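Local atomic coordinates of alternansucrase (Leuconostoc mesenteroides, PDB entry 6HVG), a protein that belongs to glycoside hydrolase family 70 and joins a domain of the TIM-barrel clan to repeats of the choline-binding type, with a calcium ion in the model. Residues T472-K475 against T476-A480; P559-I562 against D563-D567; I842-P845 against V846-L850. All coordinates share one frame; numbering follows the deposited sequence.

Interaction 1: residues T472-K475 against T476-A480; sequences TSQK and TLNDA
Thr476 meets Ser473 and Thr472 with the two branches of its side chain. Thr476 OG1 is hydrogen-bonded to Ser473 OG (3.0 Å), and either hydroxyl could donate. Thr476 CG2 lies 3.8 Å from Thr472 CG2, the two threonine side chains crossing at about a right angle; Thr472 OG1 is held elsewhere, by Thr469 O. Leu477 follows, its N-H bonded to Ser473 O (3.1 Å). With CG anti to its own carbonyl carbon (chi1 -65°), its branches are carried back along the chain, CD2 reaching Thr472 CG2 at 3.8 Å and CD1 lying near Thr472 O. The same side chain packs on Lys447, Gln450 and Leu454 of helix 447-462. This is the N-terminal start of helix 474-495, with Ser473 at the N-cap position. Asn478 N closes the next i to i+4 bond, to Gln474 O (3.0 Å). Beside this bond the two side-chain amides, their planes 34° apart, share only a weak bond from Gln474 NE2 to Asn478 OD1 (3.4 Å); Gln450 is the stronger partner, bonding NE2 through its OE1 and OD1 through its NE2. Asp479 N bonds to Lys475 O, while its carboxylate forms a salt bridge with Lys475: NZ approaches the syn lone pair of OD2 at 2.9 Å and bonds OD1 only weakly. Bends at chi2 and chi4 turn the lysine chain along the helix to reach that exposed carboxylate.

Interaction 2: residues P559-I562 against D563-D567; sequences PINI and DGSKD
The amide of Asn561 and the carboxylate of Asp567 are turned 81° against each other, almost perpendicular. Asn561 ND2 donates within its own amide plane to Asp567 OD1 (3.0 Å), which it meets 38° above the carboxylate plane. At the other end of the amide, OD1 accepts the backbone N-H of Lys566 at 2.8 Å, the donor being tilted out of the carbonyl plane. CG of Asn561 stands anti to its backbone N (chi1 -171°), which carries the amide across the loop to these two partners; ND2 also bonds to Gly556 O. Two type I turns share Gly564. The first, Asn561 to Gly564, is closed by Gly564 N on Asn561 O (3.1 Å), and Gly564 has the positive phi that favours glycine. The second runs from Gly564 to Asp567. Across the joint, Asp563 OD1, from the first turn, takes Ser565 N, from the second, in an Asx turn (3.0 Å) and Ser565 OG at 2.6 Å on its syn lone pair. Lys566 lays its aliphatic chain beside Ile560, with CE 3.3 Å from Ile560 O. The loop joins strands 534-537 and 580-582, and the Asn561 side chain lies about 12 Å from the calcium ion bound by residues including Asp581. Using both ends of one buried amide, with three bonds in all, Asn561 ties two turns together, fixing the amide's rotation without any ion pair between the segments.

Interaction 3: residues I842-P845 against V846-L850; sequences IYNP and VISAL
Ser848 OG faces two oxygens of Asn844 that lie close together, at 2.6 Å from the backbone O and 2.8 Å from OD1. It has a single proton for the two, and which of them takes it is not settled. Asn844 O also accepts the backbone N-H of Ser848 at 2.8 Å, a bond that does not depend on where the hydroxyl proton points. Anti to the carbonyl carbon (chi1 -63°), the serine hydroxyl is directed back toward the preceding turn, while the Asn844 side chain, CG anti to its backbone N, brings OD1 to the hydroxyl and sends ND2 to Met829 O. On either side run the ordinary helix bonds. Ile847 N points almost straight at Tyr843 O (3.1 Å, N-H...O 175°), and Ala849 N reaches Pro845 O at 3.0 Å. Proline has no N-H to give, but so near the start of the helix it need not donate to an earlier carbonyl. Farther out the contact becomes apolar: Ile847 CD1 rests 3.6 Å from Tyr843 CB. The tyrosine ring leads off elsewhere, with Ile842 CG1 over the centre of one face, 3.9 Å above it, and with Leu807 and Pro808 of helix 807-814 also touching the residue. Ile847 packs on Tyr811 and Met829, whereas Val846 and Ala849 turn to Val954 of strand 952-954. These are i to i+4 contacts near the N-terminal end of helix 844-857, which is wedged between the helices flanking barrel strand 821-825 and the antiparallel sheet that includes strand 952-954.

Overall arrangement
Along the chain the three local contacts come in series, all within the glycosyl hydrolase family 70 range, and none touches another. Interactions 1 and 3 are the farthest apart, their centres about 78 Å from each other on opposite sides of the chain's centre; each lies at the N-terminal end of a helix, 474-495 and 844-857. Interaction 2 lies nearer the middle, its centre about 57 Å from that of interaction 1 and 43 Å from that of interaction 3. It belongs instead to the loop between strands 534-537 and 580-582, two members of one antiparallel sheet, in the neighbourhood of the calcium ion. The three thus sample separate parts of an extended enzyme, each held by bonds between close neighbours in sequence.

Interaction 1: residues T472-K475 against T476-A480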
ATOM      1  N   THR A 472     -11.659  25.842 -32.748  1.00 49.02           N
ATOM      2  CA  THR A 472     -10.962  26.721 -33.669  1.00 49.19           C
ATOM      3  C   THR A 472     -10.721  25.957 -34.957  1.00 52.35           C
ATOM      4  O   THR A 472     -10.498  24.737 -34.921  1.00 52.29           O
ATOM      5  CB  THR A 472      -9.610  27.163 -33.086  1.00 49.60           C
ATOM      6  OG1 THR A 472      -9.818  27.804 -31.831  1.00 48.16           O
ATOM      7  CG2 THR A 472      -8.864  28.111 -34.032  1.00 49.66           C
ATOM      8  N   SER A 473     -10.777  26.663 -36.089  1.00 49.79           N
ATOM      9  CA  SER A 473     -10.705  26.005 -37.383  1.00 50.23           C
ATOM     10  C   SER A 473      -9.328  25.423 -37.563  1.00 48.03           C
ATOM     11  O   SER A 473      -8.359  25.918 -37.009  1.00 46.47           O
ATOM     12  CB  SER A 473     -11.016  26.976 -38.529  1.00 52.78           C
ATOM     13  OG  SER A 473      -9.869  27.690 -38.960  1.00 53.01           O
ATOM     14  N   GLN A 474      -9.248  24.371 -38.357  1.00 45.83           N
ATOM     15  CA  GLN A 474      -7.998  23.702 -38.579  1.00 45.97           C
ATOM     16  C   GLN A 474      -7.012  24.630 -39.283  1.00 48.71           C
ATOM     17  O   GLN A 474      -5.816  24.599 -38.989  1.00 53.63           O
ATOM     18  CB  GLN A 474      -8.231  22.438 -39.403  1.00 45.39           C
ATOM     19  CG  GLN A 474      -7.030  21.527 -39.487  1.00 47.78           C
ATOM     20  CD  GLN A 474      -6.663  20.950 -38.149  1.00 46.73           C
ATOM     21  OE1 GLN A 474      -7.434  20.203 -37.576  1.00 47.16           O
ATOM     22  NE2 GLN A 474      -5.477  21.308 -37.631  1.00 46.49           N
ATOM     23  N   LYS A 475      -7.499  25.416 -40.240  1.00 51.30           N
ATOM     24  CA  LYS A 475      -6.643  26.336 -40.989  1.00 53.04           C
ATOM     25  C   LYS A 475      -5.979  27.329 -40.038  1.00 50.51           C
ATOM     26  O   LYS A 475      -4.778  27.538 -40.104  1.00 50.34           O
ATOM     27  CB  LYS A 475      -7.490  27.071 -42.017  1.00 60.07           C
ATOM     28  CG  LYS A 475      -6.792  28.198 -42.784  1.00 67.31           C
ATOM     29  CD  LYS A 475      -6.157  27.715 -44.075  1.00 72.62           C
ATOM     30  CE  LYS A 475      -5.613  28.869 -44.903  1.00 72.76           C
ATOM     31  NZ  LYS A 475      -4.443  29.494 -44.225  1.00 76.43           N
ATOM     32  N   THR A 476      -6.767  27.923 -39.140  1.00 48.19           N
ATOM     33  CA  THR A 476      -6.267  28.874 -38.164  1.00 47.53           C
ATOM     34  C   THR A 476      -5.209  28.245 -37.263  1.00 50.63           C
ATOM     35  O   THR A 476      -4.193  28.873 -36.995  1.00 53.15           O
ATOM     36  CB  THR A 476      -7.400  29.430 -37.284  1.00 46.25           C
ATOM     37  OG1 THR A 476      -8.371  30.090 -38.111  1.00 44.11           O
ATOM     38  CG2 THR A 476      -6.852  30.423 -36.244  1.00 45.90           C
ATOM     39  N   LEU A 477      -5.434  27.012 -36.812  1.00 49.01           N
ATOM     40  CA  LEU A 477      -4.495  26.347 -35.915  1.00 50.29           C
ATOM     41  C   LEU A 477      -3.172  26.067 -36.609  1.00 51.53           C
ATOM     42  O   LEU A 477      -2.108  26.292 -36.030  1.00 55.80           O
ATOM     43  CB  LEU A 477      -5.081  25.043 -35.387  1.00 50.39           C
ATOM     44  CG  LEU A 477      -6.327  25.147 -34.495  1.00 48.90           C
ATOM     45  CD1 LEU A 477      -6.928  23.767 -34.342  1.00 48.64           C
ATOM     46  CD2 LEU A 477      -6.000  25.722 -33.136  1.00 49.36           C
ATOM     47  N   ASN A 478      -3.236  25.607 -37.848  1.00 50.74           N
ATOM     48  CA  ASN A 478      -2.027  25.346 -38.635  1.00 51.72           C
ATOM     49  C   ASN A 478      -1.237  26.621 -38.946  1.00 52.44           C
ATOM     50  O   ASN A 478      -0.012  26.611 -38.909  1.00 50.54           O
ATOM     51  CB  ASN A 478      -2.385  24.598 -39.925  1.00 50.17           C
ATOM     52  CG  ASN A 478      -2.820  23.159 -39.673  1.00 47.74           C
ATOM     53  OD1 ASN A 478      -2.454  22.581 -38.672  1.00 48.07           O
ATOM     54  ND2 ASN A 478      -3.591  22.593 -40.573  1.00 47.65           N
ATOM     55  N   ASP A 479      -1.936  27.715 -39.250  1.00 54.16           N
ATOM     56  CA  ASP A 479      -1.285  29.024 -39.442  1.00 54.90           C
ATOM     57  C   ASP A 479      -0.577  29.452 -38.148  1.00 56.32           C
ATOM     58  O   ASP A 479       0.539  29.968 -38.182  1.00 61.71           O
ATOM     59  CB  ASP A 479      -2.305  30.106 -39.837  1.00 53.04           C
ATOM     60  CG  ASP A 479      -2.766  29.996 -41.274  1.00 54.34           C
ATOM     61  OD1 ASP A 479      -2.179  29.210 -42.042  1.00 54.30           O
ATOM     62  OD2 ASP A 479      -3.734  30.708 -41.650  1.00 52.97           O
ATOM     63  N   ALA A 480      -1.242  29.236 -37.011  1.00 51.93           N
ATOM     64  CA  ALA A 480      -0.693  29.573 -35.706  1.00 52.07           C
ATOM     65  C   ALA A 480       0.486  28.683 -35.334  1.00 54.62           C
ATOM     66  O   ALA A 480       1.396  29.131 -34.651  1.00 58.25           O
ATOM     67  CB  ALA A 480      -1.769  29.488 -34.638  1.00 48.88           C
TER

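Interaction 2: residues P559-I562 against D563-D567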
ATOM      1  N   PRO A 559       1.388 -20.713  -3.455  1.00 45.64           N
ATOM      2  CA  PRO A 559       1.254 -22.118  -3.033  1.00 45.65           C
ATOM      3  C   PRO A 559      -0.172 -22.673  -3.153  1.00 45.20           C
ATOM      4  O   PRO A 559      -0.374 -23.705  -3.796  1.00 45.80           O
ATOM      5  CB  PRO A 559       1.753 -22.090  -1.597  1.00 45.56           C
ATOM      6  CG  PRO A 559       2.773 -20.987  -1.607  1.00 43.72           C
ATOM      7  CD  PRO A 559       2.280 -19.961  -2.556  1.00 43.08           C
ATOM      8  N   ILE A 560      -1.151 -21.960  -2.605  1.00 44.21           N
ATOM      9  CA  ILE A 560      -2.524 -22.446  -2.620  1.00 46.62           C
ATOM     10  C   ILE A 560      -3.144 -22.383  -4.017  1.00 46.23           C
ATOM     11  O   ILE A 560      -4.211 -22.923  -4.229  1.00 48.10           O
ATOM     12  CB  ILE A 560      -3.440 -21.722  -1.600  1.00 50.18           C
ATOM     13  CG1 ILE A 560      -3.627 -20.233  -1.946  1.00 51.62           C
ATOM     14  CG2 ILE A 560      -2.899 -21.871  -0.183  1.00 52.05           C
ATOM     15  CD1 ILE A 560      -4.702 -19.546  -1.131  1.00 49.16           C
ATOM     16  N   ASN A 561      -2.492 -21.725  -4.968  1.00 46.53           N
ATOM     17  CA  ASN A 561      -3.003 -21.661  -6.337  1.00 48.73           C
ATOM     18  C   ASN A 561      -1.968 -22.059  -7.340  1.00 49.09           C
ATOM     19  O   ASN A 561      -1.944 -21.527  -8.451  1.00 52.61           O
ATOM     20  CB  ASN A 561      -3.489 -20.244  -6.678  1.00 49.33           C
ATOM     21  CG  ASN A 561      -4.212 -20.185  -8.008  1.00 47.51           C
ATOM     22  OD1 ASN A 561      -4.994 -21.061  -8.325  1.00 51.26           O
ATOM     23  ND2 ASN A 561      -3.940 -19.157  -8.792  1.00 47.78           N
ATOM     24  N   ILE A 562      -1.096 -22.979  -6.958  1.00 51.46           N
ATOM     25  CA  ILE A 562       0.037 -23.327  -7.814  1.00 50.63           C
ATOM     26  C   ILE A 562      -0.454 -23.863  -9.163  1.00 52.05           C
ATOM     27  O   ILE A 562       0.217 -23.656 -10.186  1.00 50.61           O
ATOM     28  CB  ILE A 562       0.993 -24.317  -7.119  1.00 49.26           C
ATOM     29  CG1 ILE A 562       2.280 -24.472  -7.929  1.00 49.98           C
ATOM     30  CG2 ILE A 562       0.299 -25.651  -6.901  1.00 49.96           C
ATOM     31  CD1 ILE A 562       3.384 -25.208  -7.202  1.00 50.98           C
ATOM     32  N   ASP A 563      -1.631 -24.495  -9.189  1.00 52.86           N
ATOM     33  CA  ASP A 563      -2.178 -25.068 -10.438  1.00 56.26           C
ATOM     34  C   ASP A 563      -3.259 -24.210 -11.133  1.00 57.49           C
ATOM     35  O   ASP A 563      -3.935 -24.674 -12.040  1.00 56.54           O
ATOM     36  CB  ASP A 563      -2.699 -26.496 -10.190  1.00 54.81           C
ATOM     37  CG  ASP A 563      -3.929 -26.542  -9.278  1.00 53.91           C
ATOM     38  OD1 ASP A 563      -4.396 -25.488  -8.803  1.00 51.67           O
ATOM     39  OD2 ASP A 563      -4.440 -27.654  -9.045  1.00 53.51           O
ATOM     40  N   GLY A 564      -3.403 -22.951 -10.722  1.00 58.14           N
ATOM     41  CA  GLY A 564      -4.410 -22.055 -11.284  1.00 57.54           C
ATOM     42  C   GLY A 564      -5.850 -22.352 -10.890  1.00 57.73           C
ATOM     43  O   GLY A 564      -6.746 -21.626 -11.306  1.00 56.73           O
ATOM     44  N   SER A 565      -6.082 -23.379 -10.064  1.00 57.85           N
ATOM     45  CA  SER A 565      -7.452 -23.826  -9.759  1.00 56.17           C
ATOM     46  C   SER A 565      -8.285 -22.805  -8.991  1.00 54.64           C
ATOM     47  O   SER A 565      -9.488 -22.964  -8.909  1.00 56.10           O
ATOM     48  CB  SER A 565      -7.442 -25.162  -9.007  1.00 57.18           C
ATOM     49  OG  SER A 565      -6.753 -25.059  -7.773  1.00 62.13           O
ATOM     50  N   LYS A 566      -7.648 -21.778  -8.429  1.00 53.58           N
ATOM     51  CA  LYS A 566      -8.349 -20.703  -7.740  1.00 54.65           C
ATOM     52  C   LYS A 566      -8.227 -19.337  -8.445  1.00 58.31           C
ATOM     53  O   LYS A 566      -8.403 -18.294  -7.800  1.00 55.10           O
ATOM     54  CB  LYS A 566      -7.815 -20.557  -6.309  1.00 56.77           C
ATOM     55  CG  LYS A 566      -7.776 -21.828  -5.469  1.00 58.54           C
ATOM     56  CD  LYS A 566      -7.407 -21.464  -4.032  1.00 60.02           C
ATOM     57  CE  LYS A 566      -7.254 -22.664  -3.109  1.00 60.77           C
ATOM     58  NZ  LYS A 566      -8.508 -23.422  -2.960  1.00 68.24           N
ATOM     59  N   ASP A 567      -7.979 -19.331  -9.759  1.00 62.18           N
ATOM     60  CA  ASP A 567      -7.811 -18.063 -10.525  1.00 60.58           C
ATOM     61  C   ASP A 567      -8.989 -17.091 -10.464  1.00 61.03           C
ATOM     62  O   ASP A 567      -8.798 -15.876 -10.531  1.00 68.25           O
ATOM     63  CB  ASP A 567      -7.506 -18.341 -11.999  1.00 60.82           C
ATOM     64  CG  ASP A 567      -6.034 -18.682 -12.259  1.00 60.20           C
ATOM     65  OD1 ASP A 567      -5.166 -18.331 -11.444  1.00 59.46           O
ATOM     66  OD2 ASP A 567      -5.751 -19.303 -13.303  1.00 63.95           O
TER

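Interaction 3: residues I842-P845 against V846-L850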
ATOM      1  N   ILE A 842      16.979  -0.549  25.131  1.00 50.21           N
ATOM      2  CA  ILE A 842      16.739  -0.803  26.546  1.00 52.69           C
ATOM      3  C   ILE A 842      16.386  -2.275  26.824  1.00 53.63           C
ATOM      4  O   ILE A 842      16.575  -2.790  27.932  1.00 54.81           O
ATOM      5  CB  ILE A 842      15.677   0.145  27.152  1.00 53.62           C
ATOM      6  CG1 ILE A 842      14.304  -0.040  26.506  1.00 53.45           C
ATOM      7  CG2 ILE A 842      16.125   1.597  27.029  1.00 53.18           C
ATOM      8  CD1 ILE A 842      13.181   0.613  27.310  1.00 53.75           C
ATOM      9  N   TYR A 843      15.890  -2.958  25.804  1.00 53.58           N
ATOM     10  CA  TYR A 843      15.513  -4.353  25.940  1.00 55.02           C
ATOM     11  C   TYR A 843      16.720  -5.306  25.897  1.00 53.02           C
ATOM     12  O   TYR A 843      16.625  -6.442  26.371  1.00 52.96           O
ATOM     13  CB  TYR A 843      14.498  -4.729  24.863  1.00 58.15           C
ATOM     14  CG  TYR A 843      13.355  -3.735  24.676  1.00 60.26           C
ATOM     15  CD1 TYR A 843      12.457  -3.458  25.703  1.00 59.11           C
ATOM     16  CD2 TYR A 843      13.164  -3.091  23.457  1.00 60.81           C
ATOM     17  CE1 TYR A 843      11.404  -2.570  25.510  1.00 59.38           C
ATOM     18  CE2 TYR A 843      12.121  -2.205  23.272  1.00 59.99           C
ATOM     19  CZ  TYR A 843      11.247  -1.957  24.304  1.00 58.88           C
ATOM     20  OH  TYR A 843      10.217  -1.091  24.096  1.00 67.98           O
ATOM     21  N   ASN A 844      17.843  -4.847  25.348  1.00 49.84           N
ATOM     22  CA  ASN A 844      19.013  -5.695  25.133  1.00 49.73           C
ATOM     23  C   ASN A 844      19.435  -6.604  26.311  1.00 52.89           C
ATOM     24  O   ASN A 844      19.660  -7.804  26.122  1.00 52.59           O
ATOM     25  CB  ASN A 844      20.206  -4.855  24.671  1.00 48.46           C
ATOM     26  CG  ASN A 844      21.364  -5.710  24.197  1.00 47.71           C
ATOM     27  OD1 ASN A 844      21.970  -6.449  24.981  1.00 46.75           O
ATOM     28  ND2 ASN A 844      21.699  -5.598  22.908  1.00 48.65           N
ATOM     29  N   PRO A 845      19.546  -6.050  27.526  1.00 57.40           N
ATOM     30  CA  PRO A 845      20.002  -6.890  28.631  1.00 58.27           C
ATOM     31  C   PRO A 845      19.050  -8.038  28.938  1.00 56.61           C
ATOM     32  O   PRO A 845      19.497  -9.163  29.140  1.00 58.97           O
ATOM     33  CB  PRO A 845      20.093  -5.906  29.807  1.00 57.95           C
ATOM     34  CG  PRO A 845      20.217  -4.572  29.161  1.00 57.83           C
ATOM     35  CD  PRO A 845      19.319  -4.665  27.968  1.00 58.88           C
ATOM     36  N   VAL A 846      17.753  -7.761  28.955  1.00 57.99           N
ATOM     37  CA  VAL A 846      16.745  -8.794  29.276  1.00 58.96           C
ATOM     38  C   VAL A 846      16.723  -9.880  28.207  1.00 58.31           C
ATOM     39  O   VAL A 846      16.732 -11.062  28.506  1.00 61.80           O
ATOM     40  CB  VAL A 846      15.314  -8.218  29.406  1.00 58.71           C
ATOM     41  CG1 VAL A 846      14.362  -9.270  29.961  1.00 58.30           C
ATOM     42  CG2 VAL A 846      15.317  -6.994  30.306  1.00 63.88           C
ATOM     43  N   ILE A 847      16.734  -9.473  26.950  1.00 57.18           N
ATOM     44  CA  ILE A 847      16.707 -10.415  25.849  1.00 55.37           C
ATOM     45  C   ILE A 847      18.034 -11.194  25.789  1.00 54.41           C
ATOM     46  O   ILE A 847      18.037 -12.377  25.486  1.00 56.17           O
ATOM     47  CB  ILE A 847      16.437  -9.697  24.511  1.00 57.98           C
ATOM     48  CG1 ILE A 847      15.117  -8.900  24.551  1.00 57.99           C
ATOM     49  CG2 ILE A 847      16.385 -10.700  23.376  1.00 58.26           C
ATOM     50  CD1 ILE A 847      14.916  -7.997  23.352  1.00 59.31           C
ATOM     51  N   SER A 848      19.159 -10.530  26.092  1.00 51.57           N
ATOM     52  CA  SER A 848      20.471 -11.186  26.118  1.00 48.76           C
ATOM     53  C   SER A 848      20.532 -12.270  27.195  1.00 48.20           C
ATOM     54  O   SER A 848      21.109 -13.341  26.988  1.00 45.87           O
ATOM     55  CB  SER A 848      21.585 -10.167  26.343  1.00 49.18           C
ATOM     56  OG  SER A 848      21.641  -9.224  25.273  1.00 49.39           O
ATOM     57  N   ALA A 849      19.924 -11.982  28.340  1.00 46.65           N
ATOM     58  CA  ALA A 849      19.818 -12.943  29.424  1.00 46.48           C
ATOM     59  C   ALA A 849      18.975 -14.140  29.034  1.00 46.48           C
ATOM     60  O   ALA A 849      19.374 -15.301  29.251  1.00 51.19           O
ATOM     61  CB  ALA A 849      19.232 -12.282  30.659  1.00 47.42           C
ATOM     62  N   LEU A 850      17.810 -13.864  28.462  1.00 46.73           N
ATOM     63  CA  LEU A 850      16.917 -14.919  27.976  1.00 47.04           C
ATOM     64  C   LEU A 850      17.631 -15.828  26.983  1.00 45.22           C
ATOM     65  O   LEU A 850      17.468 -17.051  27.011  1.00 42.56           O
ATOM     66  CB  LEU A 850      15.648 -14.310  27.347  1.00 46.18           C
ATOM     67  CG  LEU A 850      14.665 -13.688  28.346  1.00 46.03           C
ATOM     68  CD1 LEU A 850      13.634 -12.845  27.613  1.00 46.76           C
ATOM     69  CD2 LEU A 850      13.972 -14.725  29.209  1.00 44.97           C
TER